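Local structure of putative sulfatase yidJ (Bacteroides fragilis, 2QZU) at residues T27-I33 against N305-V309; S72-S76 against G325-F329; I212-Q218 against A296-L302; R258-P262 against G319-N323. The protein probably hydrolyses sulfate esters as an arylsulfatase-like member of the sulfatase family, consistent with a bound metal, likely calcium. All coordinates share one frame; numbering follows the deposited sequence.

Interaction 1 (T27-I33 against N305-V309)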
loop_
_atom_site.group_PDB
_atom_site.type_symbol
_atom_site.label_atom_id
_atom_site.label_comp_id
_atom_site.label_asym_id
_atom_site.label_seq_id
_atom_site.Cartn_x
_atom_site.Cartn_y
_atom_site.Cartn_z
ATOM N N THR A 27 -28.450 -12.908 35.093
ATOM C CA THR A 27 -27.595 -13.394 34.008
ATOM C C THR A 27 -26.557 -12.302 33.748
ATOM O O THR A 27 -26.856 -11.115 33.845
ATOM C CB THR A 27 -28.402 -13.704 32.723
ATOM O OG1 THR A 27 -29.081 -12.529 32.273
ATOM C CG2 THR A 27 -29.422 -14.798 32.998
ATOM N N PRO A 28 -25.322 -12.692 33.407
ATOM C CA PRO A 28 -24.249 -11.723 33.155
ATOM C C PRO A 28 -24.248 -10.959 31.834
ATOM O O PRO A 28 -24.920 -11.333 30.874
ATOM C CB PRO A 28 -22.998 -12.571 33.310
ATOM C CG PRO A 28 -23.434 -13.876 32.688
ATOM C CD PRO A 28 -24.820 -14.075 33.285
ATOM N N ASN A 29 -23.479 -9.876 31.808
ATOM C CA ASN A 29 -23.332 -9.073 30.600
ATOM C C ASN A 29 -22.252 -9.761 29.789
ATOM O O ASN A 29 -21.598 -10.683 30.272
ATOM C CB ASN A 29 -22.861 -7.663 30.943
ATOM C CG ASN A 29 -23.774 -6.970 31.921
ATOM O OD1 ASN A 29 -23.336 -6.507 32.975
ATOM N ND2 ASN A 29 -25.053 -6.899 31.582
ATOM N N LEU A 30 -22.060 -9.307 28.558
ATOM C CA LEU A 30 -21.040 -9.876 27.697
ATOM C C LEU A 30 -20.366 -8.786 26.883
ATOM O O LEU A 30 -21.032 -7.973 26.244
ATOM C CB LEU A 30 -21.649 -10.905 26.734
ATOM C CG LEU A 30 -20.771 -11.370 25.561
ATOM C CD1 LEU A 30 -19.580 -12.179 26.070
ATOM C CD2 LEU A 30 -21.613 -12.207 24.604
ATOM N N VAL A 31 -19.042 -8.757 26.935
ATOM C CA VAL A 31 -18.271 -7.810 26.146
ATOM C C VAL A 31 -17.336 -8.708 25.347
ATOM O O VAL A 31 -16.362 -9.248 25.868
ATOM C CB VAL A 31 -17.478 -6.823 27.023
ATOM C CG1 VAL A 31 -16.576 -5.958 26.142
ATOM C CG2 VAL A 31 -18.449 -5.935 27.802
ATOM N N PHE A 32 -17.675 -8.890 24.079
ATOM C CA PHE A 32 -16.916 -9.752 23.190
ATOM C C PHE A 32 -15.997 -8.894 22.339
ATOM O O PHE A 32 -16.450 -8.156 21.457
ATOM C CB PHE A 32 -17.905 -10.531 22.316
ATOM C CG PHE A 32 -17.291 -11.655 21.533
ATOM C CD1 PHE A 32 -16.507 -11.405 20.411
ATOM C CD2 PHE A 32 -17.551 -12.975 21.889
ATOM C CE1 PHE A 32 -15.991 -12.461 19.650
ATOM C CE2 PHE A 32 -17.043 -14.032 21.141
ATOM C CZ PHE A 32 -16.265 -13.775 20.017
ATOM N N ILE A 33 -14.704 -8.978 22.620
ATOM C CA ILE A 33 -13.718 -8.199 21.890
ATOM C C ILE A 33 -12.876 -9.099 21.008
ATOM O O ILE A 33 -12.416 -10.155 21.439
ATOM C CB ILE A 33 -12.775 -7.451 22.855
ATOM C CG1 ILE A 33 -13.593 -6.572 23.802
ATOM C CG2 ILE A 33 -11.794 -6.587 22.057
ATOM C CD1 ILE A 33 -12.762 -5.892 24.865
ATOM N N ASN A 305 -19.389 -8.714 36.949
ATOM C CA ASN A 305 -20.453 -9.598 36.487
ATOM C C ASN A 305 -20.674 -9.505 34.996
ATOM O O ASN A 305 -21.808 -9.481 34.512
ATOM C CB ASN A 305 -21.773 -9.334 37.214
ATOM C CG ASN A 305 -22.763 -10.469 37.019
ATOM O OD1 ASN A 305 -22.404 -11.645 37.162
ATOM N ND2 ASN A 305 -24.006 -10.132 36.691
ATOM N N THR A 306 -19.561 -9.442 34.276
ATOM C CA THR A 306 -19.578 -9.378 32.828
ATOM C C THR A 306 -18.553 -10.374 32.324
ATOM O O THR A 306 -17.452 -10.469 32.863
ATOM C CB THR A 306 -19.173 -7.985 32.311
ATOM O OG1 THR A 306 -20.171 -7.025 32.676
ATOM C CG2 THR A 306 -19.014 -8.004 30.786
ATOM N N ILE A 307 -18.928 -11.142 31.313
ATOM C CA ILE A 307 -17.989 -12.083 30.728
ATOM C C ILE A 307 -17.272 -11.279 29.653
ATOM O O ILE A 307 -17.906 -10.778 28.726
ATOM C CB ILE A 307 -18.706 -13.270 30.063
ATOM C CG1 ILE A 307 -19.446 -14.092 31.121
ATOM C CG2 ILE A 307 -17.691 -14.137 29.312
ATOM C CD1 ILE A 307 -20.366 -15.145 30.542
ATOM N N VAL A 308 -15.961 -11.125 29.799
ATOM C CA VAL A 308 -15.172 -10.396 28.815
ATOM C C VAL A 308 -14.344 -11.425 28.063
ATOM O O VAL A 308 -13.666 -12.254 28.669
ATOM C CB VAL A 308 -14.230 -9.368 29.480
ATOM C CG1 VAL A 308 -13.357 -8.678 28.416
ATOM C CG2 VAL A 308 -15.049 -8.340 30.238
ATOM N N VAL A 309 -14.425 -11.380 26.739
ATOM C CA VAL A 309 -13.689 -12.308 25.896
ATOM C C VAL A 309 -12.803 -11.546 24.922
ATOM O O VAL A 309 -13.253 -10.567 24.324
ATOM C CB VAL A 309 -14.647 -13.174 25.034
ATOM C CG1 VAL A 309 -13.842 -14.149 24.183
ATOM C CG2 VAL A 309 -15.642 -13.904 25.911
#
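With chi1 at 174°, Val31 keeps CG2 beside its own backbone N, while Thr306 (chi1 -67°) sends CG2 away from its N; the two methyls, Val31 CG2 and Thr306 CG2, consequently meet at 3.7 Å. They sit on one face of a parallel strand pair within the large mixed sheet of the sulfatase fold, a member of the alkaline phosphatase clan. The axes of 29-33 and 306-309 diverge by 11°, and the register pairs Asn29 with Thr306 through to Phe32 with Val309. Five backbone hydrogen bonds stitch the strands, beginning with Asn29 N to Asn305 O at 3.2 Å. Ile307 N to Asn29 O, Val31 N to Ile307 O and Val309 N to Val31 O follow, and Ile33 N to Val309 O is the shortest at 2.7 Å. Helix 267-299 covers the Val31 and Val308 face through Leu297, and Thr306 OG1 is hydrogen-bonded to Leu302 O. The other face carries Leu30, Phe32, Ile307 and Val309, the last three resting on Leu365 of helix 361-368. At the N-terminal end of the pair, Pro28 and Ile307 lie side by side, CG to CD1 at 4.0 Å. Leu30 leans across the pair, placing CD1 3.4 Å from Ile307 O.

Interaction 2 (S72-S76 against G325-F329)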
loop_
_atom_site.group_PDB
_atom_site.type_symbol
_atom_site.label_atom_id
_atom_site.label_comp_id
_atom_site.label_asym_id
_atom_site.label_seq_id
_atom_site.Cartn_x
_atom_site.Cartn_y
_atom_site.Cartn_z
ATOM N N SER A 72 -11.082 -23.130 13.311
ATOM C CA SER A 72 -11.148 -24.230 12.346
ATOM C C SER A 72 -11.093 -23.862 10.862
ATOM O O SER A 72 -10.541 -24.615 10.056
ATOM C CB SER A 72 -12.388 -25.081 12.636
ATOM O OG SER A 72 -12.241 -25.751 13.879
ATOM N N TYR A 73 -11.685 -22.735 10.493
ATOM C CA TYR A 73 -11.640 -22.278 9.106
ATOM C C TYR A 73 -11.029 -20.891 9.260
ATOM O O TYR A 73 -11.745 -19.896 9.383
ATOM C CB TYR A 73 -13.049 -22.183 8.513
ATOM C CG TYR A 73 -13.090 -22.120 6.997
ATOM C CD1 TYR A 73 -11.979 -21.713 6.264
ATOM C CD2 TYR A 73 -14.249 -22.464 6.296
ATOM C CE1 TYR A 73 -12.012 -21.649 4.868
ATOM C CE2 TYR A 73 -14.296 -22.397 4.894
ATOM C CZ TYR A 73 -13.172 -21.990 4.194
ATOM O OH TYR A 73 -13.199 -21.923 2.817
ATOM N N PRO A 74 -9.690 -20.814 9.270
ATOM C CA PRO A 74 -8.968 -19.549 9.432
ATOM C C PRO A 74 -9.024 -18.534 8.291
ATOM O O PRO A 74 -8.016 -18.246 7.650
ATOM C CB PRO A 74 -7.551 -20.015 9.757
ATOM C CG PRO A 74 -7.419 -21.238 8.912
ATOM C CD PRO A 74 -8.750 -21.941 9.117
ATOM N N VAL A 75 -10.224 -18.006 8.059
ATOM C CA VAL A 75 -10.506 -17.002 7.038
ATOM C C VAL A 75 -11.595 -16.111 7.642
ATOM O O VAL A 75 -12.479 -16.602 8.349
ATOM C CB VAL A 75 -11.027 -17.644 5.740
ATOM C CG1 VAL A 75 -11.324 -16.566 4.709
ATOM C CG2 VAL A 75 -9.992 -18.617 5.200
ATOM N N SER A 76 -11.538 -14.814 7.356
ATOM C CA SER A 76 -12.485 -13.858 7.934
ATOM C C SER A 76 -13.982 -14.197 7.945
ATOM O O SER A 76 -14.534 -14.548 8.989
ATOM C CB SER A 76 -12.280 -12.476 7.307
ATOM O OG SER A 76 -13.137 -11.520 7.920
ATOM N N GLY A 325 -0.398 -15.376 3.608
ATOM C CA GLY A 325 -1.637 -15.117 4.355
ATOM C C GLY A 325 -2.007 -16.183 5.330
ATOM O O GLY A 325 -1.139 -16.667 6.047
ATOM N N LYS A 326 -3.309 -16.434 5.450
ATOM C CA LYS A 326 -3.760 -17.539 6.287
ATOM C C LYS A 326 -4.567 -18.492 5.357
ATOM O O LYS A 326 -4.204 -18.719 4.195
ATOM C CB LYS A 326 -4.611 -17.134 7.468
ATOM C CG LYS A 326 -5.951 -16.552 7.107
ATOM C CD LYS A 326 -5.866 -15.620 5.922
ATOM C CE LYS A 326 -5.445 -14.230 6.336
ATOM N NZ LYS A 326 -6.418 -13.203 5.854
ATOM N N ASP A 327 -5.666 -19.032 5.875
ATOM C CA ASP A 327 -6.514 -19.960 5.138
ATOM C C ASP A 327 -5.762 -21.289 4.936
ATOM O O ASP A 327 -5.789 -21.869 3.850
ATOM C CB ASP A 327 -6.906 -19.386 3.769
ATOM C CG ASP A 327 -8.139 -20.088 3.186
ATOM O OD1 ASP A 327 -8.601 -21.054 3.800
ATOM O OD2 ASP A 327 -8.653 -19.677 2.126
ATOM N N ILE A 328 -5.110 -21.763 5.995
ATOM C CA ILE A 328 -4.347 -23.003 5.931
ATOM C C ILE A 328 -4.243 -23.656 7.310
ATOM O O ILE A 328 -4.413 -22.997 8.336
ATOM C CB ILE A 328 -2.937 -22.733 5.353
ATOM C CG1 ILE A 328 -2.229 -24.051 5.054
ATOM C CG2 ILE A 328 -2.126 -21.889 6.323
ATOM C CD1 ILE A 328 -2.831 -24.819 3.895
ATOM N N PHE A 329 -3.949 -24.948 7.327
ATOM C CA PHE A 329 -3.887 -25.713 8.565
ATOM C C PHE A 329 -2.705 -25.500 9.507
ATOM O O PHE A 329 -2.728 -25.992 10.635
ATOM C CB PHE A 329 -4.006 -27.200 8.240
ATOM C CG PHE A 329 -3.152 -27.628 7.089
ATOM C CD1 PHE A 329 -3.726 -27.929 5.857
ATOM C CD2 PHE A 329 -1.767 -27.678 7.219
ATOM C CE1 PHE A 329 -2.928 -28.279 4.768
ATOM C CE2 PHE A 329 -0.961 -28.025 6.137
ATOM C CZ PHE A 329 -1.543 -28.324 4.910
HETATM O O HOH W 1 -11.636 -19.804 1.840
HETATM O O HOH W 2 -9.820 -13.526 5.380
#
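Pro74 and Asp327 make the single direct hydrogen bond of the contact, and it is weak: Asp327 N to Pro74 O spans 3.0 Å, but the N-H...O angle is just 129°, and the position of the carbonyl oxygen is not secure. Water does more of the polar work. One molecule lies 2.8 Å from Tyr73 OH and donates to Asp327 OD2; Tyr73 OH also has Val404 N as a partner. A second accepts from Ser76 N at 2.9 Å and, weakly, from Lys326 NZ, whose stronger partner is Gln37 OE1. The backbone under these links is shaped by an inverse gamma turn centred on Pro74, with Val75 N to Tyr73 O at 2.8 Å. Val75 then takes the N-cap position of helix 76-85. Ser76, the first residue of that helix, opens the S-x-P-x-R sulfatase signature completed by Pro78 and Arg80; predicted to become 3-oxoalanine, it is an unmodified serine here, its OG hydrogen-bonded to His134 and Arg80. At the ring, Asp327 OD1 lies by the Tyr73 edge, 3.6 Å from CE1, though the carboxylate is modelled too close to a neighbour for its place to be exact. Pro74 CG abuts the backbone instead, 3.5 Å from Ile328 O.

Interaction 3 (I212-Q218 against A296-L302)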
loop_
_atom_site.group_PDB
_atom_site.type_symbol
_atom_site.label_atom_id
_atom_site.label_comp_id
_atom_site.label_asym_id
_atom_site.label_seq_id
_atom_site.Cartn_x
_atom_site.Cartn_y
_atom_site.Cartn_z
ATOM N N ILE A 212 -20.784 1.530 27.053
ATOM C CA ILE A 212 -20.636 0.992 28.399
ATOM C C ILE A 212 -21.088 1.985 29.474
ATOM O O ILE A 212 -21.757 1.599 30.436
ATOM C CB ILE A 212 -19.171 0.561 28.646
ATOM C CG1 ILE A 212 -18.860 -0.666 27.778
ATOM C CG2 ILE A 212 -18.953 0.257 30.117
ATOM C CD1 ILE A 212 -17.394 -1.071 27.746
ATOM N N ASN A 213 -20.732 3.256 29.310
ATOM C CA ASN A 213 -21.136 4.281 30.270
ATOM C C ASN A 213 -22.663 4.307 30.363
ATOM O O ASN A 213 -23.226 4.481 31.443
ATOM C CB ASN A 213 -20.637 5.660 29.831
ATOM C CG ASN A 213 -19.136 5.832 30.000
ATOM O OD1 ASN A 213 -18.555 6.806 29.515
ATOM N ND2 ASN A 213 -18.501 4.897 30.693
ATOM N N GLY A 214 -23.318 4.125 29.220
ATOM C CA GLY A 214 -24.768 4.139 29.180
ATOM C C GLY A 214 -25.449 2.940 29.814
ATOM O O GLY A 214 -26.672 2.923 29.941
ATOM N N GLN A 215 -24.670 1.938 30.215
ATOM C CA GLN A 215 -25.225 0.734 30.829
ATOM C C GLN A 215 -25.032 0.745 32.345
ATOM O O GLN A 215 -25.403 -0.205 33.034
ATOM C CB GLN A 215 -24.545 -0.523 30.264
ATOM C CG GLN A 215 -24.483 -0.611 28.744
ATOM C CD GLN A 215 -25.841 -0.484 28.090
ATOM O OE1 GLN A 215 -26.778 -1.203 28.431
ATOM N NE2 GLN A 215 -25.954 0.437 27.138
ATOM N N LYS A 216 -24.458 1.826 32.860
ATOM C CA LYS A 216 -24.178 1.931 34.287
ATOM C C LYS A 216 -25.354 1.730 35.255
ATOM O O LYS A 216 -25.154 1.246 36.366
ATOM C CB LYS A 216 -23.500 3.275 34.583
ATOM C CG LYS A 216 -22.933 3.375 35.993
ATOM C CD LYS A 216 -22.290 4.731 36.245
ATOM C CE LYS A 216 -21.750 4.822 37.662
ATOM N NZ LYS A 216 -21.186 6.171 37.954
ATOM N N ASP A 217 -26.572 2.086 34.849
ATOM C CA ASP A 217 -27.720 1.933 35.750
ATOM C C ASP A 217 -28.136 0.476 35.957
ATOM O O ASP A 217 -28.935 0.172 36.842
ATOM C CB ASP A 217 -28.913 2.756 35.243
ATOM C CG ASP A 217 -29.656 2.082 34.104
ATOM O OD1 ASP A 217 -29.002 1.568 33.173
ATOM O OD2 ASP A 217 -30.907 2.081 34.136
ATOM N N GLN A 218 -27.587 -0.419 35.138
ATOM C CA GLN A 218 -27.878 -1.850 35.231
ATOM C C GLN A 218 -29.365 -2.199 35.258
ATOM O O GLN A 218 -29.772 -3.107 35.977
ATOM C CB GLN A 218 -27.219 -2.447 36.483
ATOM C CG GLN A 218 -25.711 -2.271 36.568
ATOM C CD GLN A 218 -25.121 -2.946 37.799
ATOM O OE1 GLN A 218 -25.141 -4.174 37.920
ATOM N NE2 GLN A 218 -24.603 -2.145 38.722
ATOM N N ALA A 296 -13.221 1.171 31.429
ATOM C CA ALA A 296 -14.578 1.709 31.431
ATOM C C ALA A 296 -15.494 0.751 32.184
ATOM O O ALA A 296 -16.363 1.178 32.950
ATOM C CB ALA A 296 -15.076 1.902 30.003
ATOM N N LEU A 297 -15.300 -0.548 31.967
ATOM C CA LEU A 297 -16.102 -1.554 32.654
ATOM C C LEU A 297 -15.882 -1.453 34.164
ATOM O O LEU A 297 -16.839 -1.459 34.933
ATOM C CB LEU A 297 -15.732 -2.961 32.167
ATOM C CG LEU A 297 -16.194 -3.328 30.754
ATOM C CD1 LEU A 297 -15.639 -4.696 30.380
ATOM C CD2 LEU A 297 -17.728 -3.335 30.695
ATOM N N LYS A 298 -14.623 -1.350 34.585
ATOM C CA LYS A 298 -14.307 -1.245 36.008
ATOM C C LYS A 298 -14.838 0.052 36.627
ATOM O O LYS A 298 -15.338 0.054 37.756
ATOM C CB LYS A 298 -12.793 -1.347 36.217
ATOM C CG LYS A 298 -12.234 -2.745 36.002
ATOM C CD LYS A 298 -10.727 -2.776 36.242
ATOM C CE LYS A 298 -10.200 -4.202 36.350
ATOM N NZ LYS A 298 -10.458 -4.998 35.124
ATOM N N GLN A 299 -14.732 1.150 35.883
ATOM C CA GLN A 299 -15.204 2.454 36.344
ATOM C C GLN A 299 -16.713 2.459 36.591
ATOM O O GLN A 299 -17.204 3.142 37.492
ATOM C CB GLN A 299 -14.850 3.529 35.307
ATOM C CG GLN A 299 -15.399 4.928 35.593
ATOM C CD GLN A 299 -14.842 5.537 36.866
ATOM O OE1 GLN A 299 -13.640 5.482 37.122
ATOM N NE2 GLN A 299 -15.717 6.136 37.666
ATOM N N ASN A 300 -17.443 1.689 35.790
ATOM C CA ASN A 300 -18.895 1.613 35.902
ATOM C C ASN A 300 -19.371 0.420 36.726
ATOM O O ASN A 300 -20.568 0.130 36.763
ATOM C CB ASN A 300 -19.517 1.553 34.501
ATOM C CG ASN A 300 -19.438 2.884 33.769
ATOM O OD1 ASN A 300 -20.136 3.836 34.121
ATOM N ND2 ASN A 300 -18.590 2.957 32.752
ATOM N N ASN A 301 -18.440 -0.266 37.384
ATOM C CA ASN A 301 -18.777 -1.436 38.200
ATOM C C ASN A 301 -19.482 -2.490 37.348
ATOM O O ASN A 301 -20.410 -3.170 37.805
ATOM C CB ASN A 301 -19.671 -1.027 39.372
ATOM C CG ASN A 301 -18.906 -0.287 40.455
ATOM O OD1 ASN A 301 -19.497 0.288 41.369
ATOM N ND2 ASN A 301 -17.582 -0.308 40.361
ATOM N N LEU A 302 -19.029 -2.611 36.103
ATOM C CA LEU A 302 -19.594 -3.557 35.148
ATOM C C LEU A 302 -18.556 -4.572 34.682
ATOM O O LEU A 302 -18.681 -5.131 33.594
ATOM C CB LEU A 302 -20.132 -2.810 33.926
ATOM C CG LEU A 302 -21.278 -1.813 34.113
ATOM C CD1 LEU A 302 -21.537 -1.059 32.806
ATOM C CD2 LEU A 302 -22.521 -2.563 34.561
HETATM O O HOH W 3 -23.097 -0.527 37.409
HETATM O O HOH W 4 -18.686 5.031 38.693
#
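Lys216 and Asn300 bring their CA atoms within 5.5 Å where the chain leaves helix 200-213 and helix 267-299. The longer helix ends in a Schellman motif: Asn301 has positive phi (58°), Leu302 N bonds back to Leu297 O at 2.7 Å, and Asn301 N bonds to Lys298 O. Facing it, two type I turns, Asn213 to Lys216 and Gln215 to Gln218, carry the chain away from helix 200-213. These helix ends precede strands 222-228 and 306-311 of the central sheet, and Leu302 and Gln215 both touch Phe222.

Ile212 fills the apolar side. It crosses Leu297 at about a right angle, CD1 to CD2 at 3.7 Å, and its CG2 lies 4.0 Å from Leu302 CD1. The other branch of Leu302, CD2, meets Gln218 CG at 3.8 Å as the two side chains pass in opposite directions. Asn300 points into the contact, and its ND2 donates back to its own helix, to Ala296 O at 2.9 Å; Asn300 N reaches the same oxygen from the opposite face of the carbonyl. Lys216, CG turned away from its N (chi1 -169°) and extended beyond, lays CD 3.2 Å from Asn300 OD1. One water donates to both Lys216 O and Asn300 O. Another accepts from Lys216 NZ and donates to Gln299 O at 2.7 Å.

Interaction 4 (R258-P262 against G319-N323)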
loop_
_atom_site.group_PDB
_atom_site.type_symbol
_atom_site.label_atom_id
_atom_site.label_comp_id
_atom_site.label_asym_id
_atom_site.label_seq_id
_atom_site.Cartn_x
_atom_site.Cartn_y
_atom_site.Cartn_z
ATOM N N ARG A 258 13.337 -21.219 14.269
ATOM C CA ARG A 258 12.088 -21.240 13.515
ATOM C C ARG A 258 12.349 -21.713 12.091
ATOM O O ARG A 258 12.449 -20.907 11.168
ATOM C CB ARG A 258 11.456 -19.839 13.485
ATOM C CG ARG A 258 10.851 -19.376 14.812
ATOM C CD ARG A 258 9.628 -20.202 15.192
ATOM N NE ARG A 258 8.565 -20.091 14.194
ATOM C CZ ARG A 258 7.729 -19.060 14.086
ATOM N NH1 ARG A 258 7.812 -18.031 14.922
ATOM N NH2 ARG A 258 6.820 -19.050 13.122
ATOM N N PRO A 259 12.464 -23.036 11.893
ATOM C CA PRO A 259 12.717 -23.565 10.549
ATOM C C PRO A 259 11.585 -23.275 9.565
ATOM O O PRO A 259 11.771 -23.378 8.354
ATOM C CB PRO A 259 12.919 -25.059 10.799
ATOM C CG PRO A 259 12.052 -25.322 12.000
ATOM C CD PRO A 259 12.345 -24.128 12.877
ATOM N N ASP A 260 10.417 -22.906 10.084
ATOM C CA ASP A 260 9.276 -22.600 9.221
ATOM C C ASP A 260 9.368 -21.203 8.604
ATOM O O ASP A 260 8.626 -20.879 7.680
ATOM C CB ASP A 260 7.956 -22.760 9.995
ATOM C CG ASP A 260 7.894 -21.898 11.239
ATOM O OD1 ASP A 260 8.909 -21.806 11.958
ATOM O OD2 ASP A 260 6.818 -21.322 11.511
ATOM N N ILE A 261 10.280 -20.378 9.110
ATOM C CA ILE A 261 10.462 -19.031 8.570
ATOM C C ILE A 261 11.614 -19.059 7.558
ATOM O O ILE A 261 12.760 -19.314 7.923
ATOM C CB ILE A 261 10.785 -18.017 9.693
ATOM C CG1 ILE A 261 9.602 -17.930 10.666
ATOM C CG2 ILE A 261 11.078 -16.647 9.091
ATOM C CD1 ILE A 261 9.857 -17.055 11.894
ATOM N N PRO A 262 11.320 -18.798 6.272
ATOM C CA PRO A 262 12.360 -18.809 5.236
ATOM C C PRO A 262 13.544 -17.901 5.555
ATOM O O PRO A 262 13.416 -16.929 6.302
ATOM C CB PRO A 262 11.605 -18.373 3.984
ATOM C CG PRO A 262 10.221 -18.898 4.233
ATOM C CD PRO A 262 10.000 -18.523 5.680
ATOM N N GLY A 319 4.699 -15.235 5.736
ATOM C CA GLY A 319 5.961 -15.727 5.207
ATOM C C GLY A 319 6.319 -17.117 5.701
ATOM O O GLY A 319 7.013 -17.865 5.013
ATOM N N ALA A 320 5.859 -17.466 6.898
ATOM C CA ALA A 320 6.143 -18.783 7.449
ATOM C C ALA A 320 5.528 -19.833 6.530
ATOM O O ALA A 320 4.418 -19.651 6.019
ATOM C CB ALA A 320 5.567 -18.904 8.855
ATOM N N HIS A 321 6.260 -20.927 6.328
ATOM C CA HIS A 321 5.824 -22.018 5.460
ATOM C C HIS A 321 5.597 -21.547 4.023
ATOM O O HIS A 321 4.831 -22.150 3.272
ATOM C CB HIS A 321 4.555 -22.672 6.025
ATOM C CG HIS A 321 4.800 -23.484 7.260
ATOM N ND1 HIS A 321 5.545 -24.643 7.250
ATOM C CD2 HIS A 321 4.438 -23.280 8.550
ATOM C CE1 HIS A 321 5.636 -25.118 8.480
ATOM N NE2 HIS A 321 4.973 -24.309 9.288
ATOM N N GLU A 322 6.291 -20.473 3.649
ATOM C CA GLU A 322 6.195 -19.900 2.310
ATOM C C GLU A 322 4.792 -19.381 1.988
ATOM O O GLU A 322 4.435 -19.227 0.821
ATOM C CB GLU A 322 6.603 -20.933 1.252
ATOM C CG GLU A 322 8.000 -21.521 1.415
ATOM C CD GLU A 322 9.111 -20.498 1.254
ATOM O OE1 GLU A 322 8.848 -19.400 0.719
ATOM O OE2 GLU A 322 10.255 -20.800 1.654
ATOM N N ASN A 323 4.002 -19.119 3.029
ATOM C CA ASN A 323 2.644 -18.603 2.873
ATOM C C ASN A 323 2.566 -17.175 3.397
ATOM O O ASN A 323 2.988 -16.895 4.527
ATOM C CB ASN A 323 1.637 -19.461 3.648
ATOM C CG ASN A 323 1.302 -20.754 2.942
ATOM O OD1 ASN A 323 2.143 -21.647 2.813
ATOM N ND2 ASN A 323 0.064 -20.865 2.475
#
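A type I beta turn from Arg258 to Ile261 docks on the loop 319-323 by a backbone bond, His321 N to Asp260 O. At 2.7 Å, with an N-H...O angle of 171° and the donor in the carbonyl plane, it is short and straight. Ala320 CA adds a CA-H...O contact to the same oxygen at 3.3 Å. Just beyond, Asp260 sets CB over one face of the His321 ring in a CH-pi contact, 3.7 Å from the centroid and 22° off the normal; the ring also stacks with Tyr330.

In the fold, the turn leads toward helix 267-299, whereas 319-323 belongs to the loop between strand 306-311 and helix 331-334, so the contact pins two connections together. Asp260 is fixed from within its own turn: chi1 of 57° puts its carboxylate between backbone N and carbonyl carbon, where Arg258 grips it side-on. Arg258 NE bonds Asp260 OD1 and NH2 bonds OD2 in one salt bridge; OD2 lies in the guanidinium plane, 2.8 Å from NH2. This double grip probably keeps the carboxylate ionised. Ile261 CD1 sits over the centre of one guanidinium face, 3.6 Å above it. Ala320 CB packs beside the carboxylate, 3.8 Å from Asp260 OD2. Farther along the 258-262 segment, Pro262 CD lies 3.1 Å from Gly319 O. Glu322 folds back alongside the proline, its OE2 3.2 Å from Pro262 CG.

Overall arrangement
Interactions 1 and 3 form one continuous region: their centres are 12 Å apart, and Leu297, near the C-terminal end of helix 267-299, packs on the sheet with CD1 3.7 Å from Val308 CG2 and CD2 4.0 Å from Val31 CG2. Interaction 2 holds Ser76, the predicted 3-oxoalanine, and so probably marks the catalytic site; its nearest atoms lie about 11 Å from those of interaction 1. Interaction 4 is centred about 16 Å from interaction 2, sharing the loop between strand 306-311 and helix 331-334, where 319-323 and 325-329 almost adjoin. Interactions 3 and 4 lie on opposite sides of the chain's centre, their own centres about 44 Å apart.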